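Local coordinates for protein putative HTH-type transcriptional regulator PF0864 (Pyrococcus furiosus, PDB 2IA0) that probably binds specific DNA sequences as a transcriptional regulator of the AsnC family, though its own targets and physiological role are not established, at residues H14-L26 and L41-L55. Residues are numbered along the deposited sequence; the frame is centred on the assembly and turned at random.
Sequences HLDDLDRNILRLL and LKKPESTIHFRIKKL
R51 reaches from helix 45-55 to the N-terminal end of helix 17-26 and meets D16 end-on: NH1 bonds to OD1 at 2.9 Å and NH2 to OD2 at 3.2 Å, both on the syn side of a carboxylate turned 31° from the guanidinium plane. D16, the N-cap, has CG between its own backbone N and carbonyl carbon (chi1 71°), which also lets D19 N donate to OD1 from above the carboxylate plane. D19 OD1 accepts a weak return bond from D16 N, completing the capping box, and D19 OD2 adds a salt bridge, 2.7 Å from R51 NH1 in a bent, weak hydrogen bond; a water donates to OD2 and, weakly, to R51 O. With an alanine here in place of D16, R51 would probably keep only the weak D19 bond in this contact, and D19 N would lose its capping acceptor. A bend at chi2 (-55°) folds the arginine so that L18 CD2 covers one guanidinium face, while its methylenes pack on I22 CD1. I22 is a knob among L41, I48, R51 and I52, a place suited to a branched aliphatic; L41 returns the fit among L18, N21, I22 and L25, and the L55 methyls meet L15 and L23. Helix 17-26 thus crosses the probable recognition helix of the predicted helix-turn-helix at -80°, the salt-bridge network adding direction to a largely apolar interface.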
# COMPACT_ATOMS: atom_id res chain seq x y z
N HIS A 14 -5.72 4.38 24.22
CA HIS A 14 -4.33 4.47 24.76
C HIS A 14 -3.72 3.08 24.72
O HIS A 14 -4.37 2.13 25.16
CB HIS A 14 -4.32 5.00 26.21
N LEU A 15 -2.49 2.96 24.21
CA LEU A 15 -1.88 1.63 23.97
C LEU A 15 -0.64 1.34 24.82
O LEU A 15 0.24 2.18 24.97
CB LEU A 15 -1.52 1.45 22.49
CG LEU A 15 -2.65 1.62 21.47
CD1 LEU A 15 -2.10 1.56 20.05
CD2 LEU A 15 -3.71 0.55 21.66
N ASP A 16 -0.56 0.12 25.34
CA ASP A 16 0.61 -0.27 26.11
C ASP A 16 1.49 -1.24 25.31
O ASP A 16 1.16 -1.55 24.15
CB ASP A 16 0.20 -0.83 27.49
CG ASP A 16 -0.46 -2.19 27.41
OD1 ASP A 16 -1.10 -2.48 26.39
OD2 ASP A 16 -0.35 -2.96 28.38
N ASP A 17 2.60 -1.69 25.90
CA ASP A 17 3.52 -2.58 25.21
C ASP A 17 2.88 -3.90 24.74
O ASP A 17 3.20 -4.39 23.65
CB ASP A 17 4.79 -2.82 26.04
CG ASP A 17 5.68 -1.57 26.12
OD1 ASP A 17 5.49 -0.64 25.30
OD2 ASP A 17 6.57 -1.52 27.00
N LEU A 18 1.99 -4.47 25.55
CA LEU A 18 1.30 -5.71 25.17
C LEU A 18 0.37 -5.51 23.97
O LEU A 18 0.31 -6.34 23.09
CB LEU A 18 0.53 -6.32 26.36
CG LEU A 18 -0.28 -7.60 26.10
CD1 LEU A 18 0.57 -8.71 25.36
CD2 LEU A 18 -0.83 -8.12 27.44
N ASP A 19 -0.36 -4.40 23.94
CA ASP A 19 -1.15 -4.04 22.76
C ASP A 19 -0.30 -4.02 21.49
O ASP A 19 -0.66 -4.67 20.51
CB ASP A 19 -1.84 -2.69 22.96
CG ASP A 19 -3.05 -2.80 23.88
OD1 ASP A 19 -3.29 -1.86 24.66
OD2 ASP A 19 -3.74 -3.86 23.85
N ARG A 20 0.84 -3.30 21.54
CA ARG A 20 1.75 -3.15 20.41
C ARG A 20 2.36 -4.47 20.00
O ARG A 20 2.45 -4.77 18.80
CB ARG A 20 2.89 -2.15 20.74
CG ARG A 20 2.44 -0.70 20.87
CD ARG A 20 3.60 0.22 21.29
NE ARG A 20 3.13 1.39 22.04
CZ ARG A 20 3.26 1.55 23.37
NH1 ARG A 20 3.87 0.63 24.11
NH2 ARG A 20 2.80 2.65 23.97
N ASN A 21 2.78 -5.25 20.99
CA ASN A 21 3.36 -6.55 20.74
C ASN A 21 2.42 -7.51 20.03
O ASN A 21 2.85 -8.18 19.11
CB ASN A 21 3.90 -7.17 22.02
CG ASN A 21 5.30 -6.72 22.35
OD1 ASN A 21 6.08 -6.43 21.46
ND2 ASN A 21 5.62 -6.64 23.64
N ILE A 22 1.14 -7.56 20.45
CA ILE A 22 0.07 -8.30 19.75
C ILE A 22 -0.09 -7.85 18.30
O ILE A 22 -0.17 -8.67 17.40
CB ILE A 22 -1.32 -8.12 20.46
CG1 ILE A 22 -1.41 -8.92 21.77
CG2 ILE A 22 -2.49 -8.52 19.53
CD1 ILE A 22 -2.63 -8.56 22.64
N LEU A 23 -0.21 -6.54 18.08
CA LEU A 23 -0.34 -6.00 16.73
C LEU A 23 0.81 -6.36 15.80
O LEU A 23 0.59 -6.67 14.64
CB LEU A 23 -0.53 -4.49 16.77
CG LEU A 23 -1.79 -4.01 17.49
CD1 LEU A 23 -1.71 -2.53 17.69
CD2 LEU A 23 -3.05 -4.41 16.75
N ARG A 24 2.05 -6.31 16.32
CA ARG A 24 3.26 -6.63 15.55
C ARG A 24 3.21 -8.04 15.01
O ARG A 24 3.44 -8.25 13.83
CB ARG A 24 4.51 -6.46 16.40
CG ARG A 24 4.88 -5.03 16.66
CD ARG A 24 6.00 -4.95 17.70
NE ARG A 24 6.71 -3.69 17.56
CZ ARG A 24 6.85 -2.77 18.51
NH1 ARG A 24 7.52 -1.65 18.24
NH2 ARG A 24 6.34 -2.95 19.72
N LEU A 25 2.90 -8.99 15.90
CA LEU A 25 2.75 -10.40 15.56
C LEU A 25 1.63 -10.65 14.57
O LEU A 25 1.80 -11.46 13.67
CB LEU A 25 2.55 -11.26 16.82
CG LEU A 25 3.76 -11.24 17.76
CD1 LEU A 25 3.47 -12.02 19.02
CD2 LEU A 25 5.05 -11.73 17.07
N LEU A 26 0.50 -9.97 14.74
CA LEU A 26 -0.63 -10.11 13.81
C LEU A 26 -0.32 -9.52 12.43
O LEU A 26 -0.73 -10.07 11.40
CB LEU A 26 -1.90 -9.51 14.41
CG LEU A 26 -2.56 -10.31 15.57
CD1 LEU A 26 -3.84 -9.63 15.99
CD2 LEU A 26 -2.89 -11.74 15.20
N LEU A 41 3.96 -14.56 23.87
CA LEU A 41 3.98 -13.30 24.62
C LEU A 41 4.09 -13.52 26.12
O LEU A 41 4.51 -12.62 26.83
CB LEU A 41 2.77 -12.40 24.25
CG LEU A 41 2.78 -11.76 22.83
CD1 LEU A 41 1.48 -11.08 22.51
CD2 LEU A 41 3.93 -10.77 22.64
N LYS A 42 3.71 -14.72 26.57
CA LYS A 42 3.80 -15.13 27.98
C LYS A 42 2.79 -14.38 28.83
O LYS A 42 3.14 -13.80 29.85
CB LYS A 42 5.22 -14.98 28.53
CG LYS A 42 6.31 -15.66 27.68
CD LYS A 42 7.67 -15.46 28.31
CE LYS A 42 8.76 -16.26 27.55
NZ LYS A 42 10.13 -15.87 28.00
N LYS A 43 1.54 -14.42 28.38
CA LYS A 43 0.40 -13.73 28.96
C LYS A 43 -0.76 -14.72 28.97
O LYS A 43 -0.83 -15.57 28.08
CB LYS A 43 0.02 -12.53 28.07
CG LYS A 43 0.37 -11.17 28.64
CD LYS A 43 1.83 -11.08 28.99
CE LYS A 43 2.14 -9.80 29.72
NZ LYS A 43 3.62 -9.66 29.69
N PRO A 44 -1.66 -14.64 29.97
CA PRO A 44 -2.75 -15.61 29.95
C PRO A 44 -3.61 -15.45 28.69
O PRO A 44 -3.78 -14.33 28.19
CB PRO A 44 -3.57 -15.24 31.19
CG PRO A 44 -2.69 -14.46 32.03
CD PRO A 44 -1.77 -13.73 31.12
N GLU A 45 -4.11 -16.58 28.19
CA GLU A 45 -4.96 -16.61 27.01
C GLU A 45 -6.13 -15.63 27.03
O GLU A 45 -6.39 -14.99 26.03
CB GLU A 45 -5.49 -18.02 26.79
CG GLU A 45 -4.57 -18.91 26.02
CD GLU A 45 -5.14 -20.30 25.83
OE1 GLU A 45 -4.55 -21.24 26.38
OE2 GLU A 45 -6.16 -20.45 25.14
N SER A 46 -6.83 -15.53 28.16
CA SER A 46 -7.96 -14.61 28.32
C SER A 46 -7.60 -13.13 28.26
O SER A 46 -8.43 -12.31 27.87
CB SER A 46 -8.73 -14.90 29.62
OG SER A 46 -9.15 -16.26 29.72
N THR A 47 -6.38 -12.77 28.64
CA THR A 47 -5.91 -11.39 28.41
C THR A 47 -5.69 -11.09 26.92
O THR A 47 -6.15 -10.07 26.44
CB THR A 47 -4.65 -11.05 29.19
OG1 THR A 47 -4.79 -11.57 30.52
CG2 THR A 47 -4.48 -9.54 29.26
N ILE A 48 -5.00 -11.99 26.21
CA ILE A 48 -4.81 -11.84 24.76
C ILE A 48 -6.15 -11.66 24.04
O ILE A 48 -6.35 -10.71 23.30
CB ILE A 48 -3.99 -13.04 24.15
CG1 ILE A 48 -2.60 -13.15 24.79
CG2 ILE A 48 -3.91 -12.94 22.63
CD1 ILE A 48 -1.85 -11.84 24.89
N HIS A 49 -7.06 -12.58 24.34
CA HIS A 49 -8.42 -12.63 23.79
C HIS A 49 -9.17 -11.29 23.98
O HIS A 49 -9.63 -10.69 23.01
CB HIS A 49 -9.14 -13.81 24.43
CG HIS A 49 -10.60 -13.89 24.11
ND1 HIS A 49 -11.06 -14.22 22.85
CD2 HIS A 49 -11.70 -13.73 24.89
CE1 HIS A 49 -12.38 -14.24 22.86
NE2 HIS A 49 -12.79 -13.94 24.09
N PHE A 50 -9.24 -10.84 25.23
CA PHE A 50 -9.81 -9.54 25.58
C PHE A 50 -9.16 -8.35 24.85
O PHE A 50 -9.87 -7.52 24.28
CB PHE A 50 -9.77 -9.34 27.09
CG PHE A 50 -10.21 -7.98 27.54
CD1 PHE A 50 -9.27 -7.02 27.94
CD2 PHE A 50 -11.56 -7.64 27.58
CE1 PHE A 50 -9.67 -5.75 28.36
CE2 PHE A 50 -11.97 -6.38 28.01
CZ PHE A 50 -11.02 -5.43 28.39
N ARG A 51 -7.83 -8.27 24.89
CA ARG A 51 -7.07 -7.25 24.14
C ARG A 51 -7.41 -7.25 22.65
O ARG A 51 -7.60 -6.20 22.08
CB ARG A 51 -5.55 -7.46 24.28
CG ARG A 51 -5.01 -7.42 25.68
CD ARG A 51 -5.41 -6.14 26.35
NE ARG A 51 -4.60 -5.87 27.54
CZ ARG A 51 -3.52 -5.10 27.56
NH1 ARG A 51 -3.11 -4.52 26.44
NH2 ARG A 51 -2.87 -4.89 28.69
N ILE A 52 -7.50 -8.42 22.03
CA ILE A 52 -7.83 -8.49 20.60
C ILE A 52 -9.26 -8.02 20.28
O ILE A 52 -9.44 -7.21 19.35
CB ILE A 52 -7.54 -9.89 20.01
CG1 ILE A 52 -6.02 -10.11 19.92
CG2 ILE A 52 -8.17 -10.06 18.63
CD1 ILE A 52 -5.63 -11.57 19.77
N LYS A 53 -10.25 -8.49 21.05
CA LYS A 53 -11.62 -8.00 20.93
C LYS A 53 -11.68 -6.49 21.10
O LYS A 53 -12.40 -5.82 20.38
CB LYS A 53 -12.57 -8.70 21.93
CG LYS A 53 -13.14 -10.03 21.44
CD LYS A 53 -13.85 -10.82 22.55
CE LYS A 53 -15.38 -10.52 22.63
NZ LYS A 53 -16.15 -11.50 23.54
N LYS A 54 -10.91 -5.95 22.04
CA LYS A 54 -10.93 -4.53 22.34
C LYS A 54 -10.33 -3.69 21.20
O LYS A 54 -10.88 -2.64 20.85
CB LYS A 54 -10.21 -4.26 23.67
CG LYS A 54 -10.80 -3.15 24.51
CD LYS A 54 -12.15 -3.54 25.15
CE LYS A 54 -12.92 -2.28 25.57
NZ LYS A 54 -14.38 -2.52 25.78
N LEU A 55 -9.23 -4.17 20.61
CA LEU A 55 -8.59 -3.47 19.47
C LEU A 55 -9.46 -3.53 18.22
O LEU A 55 -9.52 -2.57 17.45
CB LEU A 55 -7.20 -4.04 19.18
CG LEU A 55 -6.17 -3.96 20.30
CD1 LEU A 55 -5.07 -4.97 20.06
CD2 LEU A 55 -5.59 -2.57 20.43
O HOH W 1 -6.69 -3.51 23.84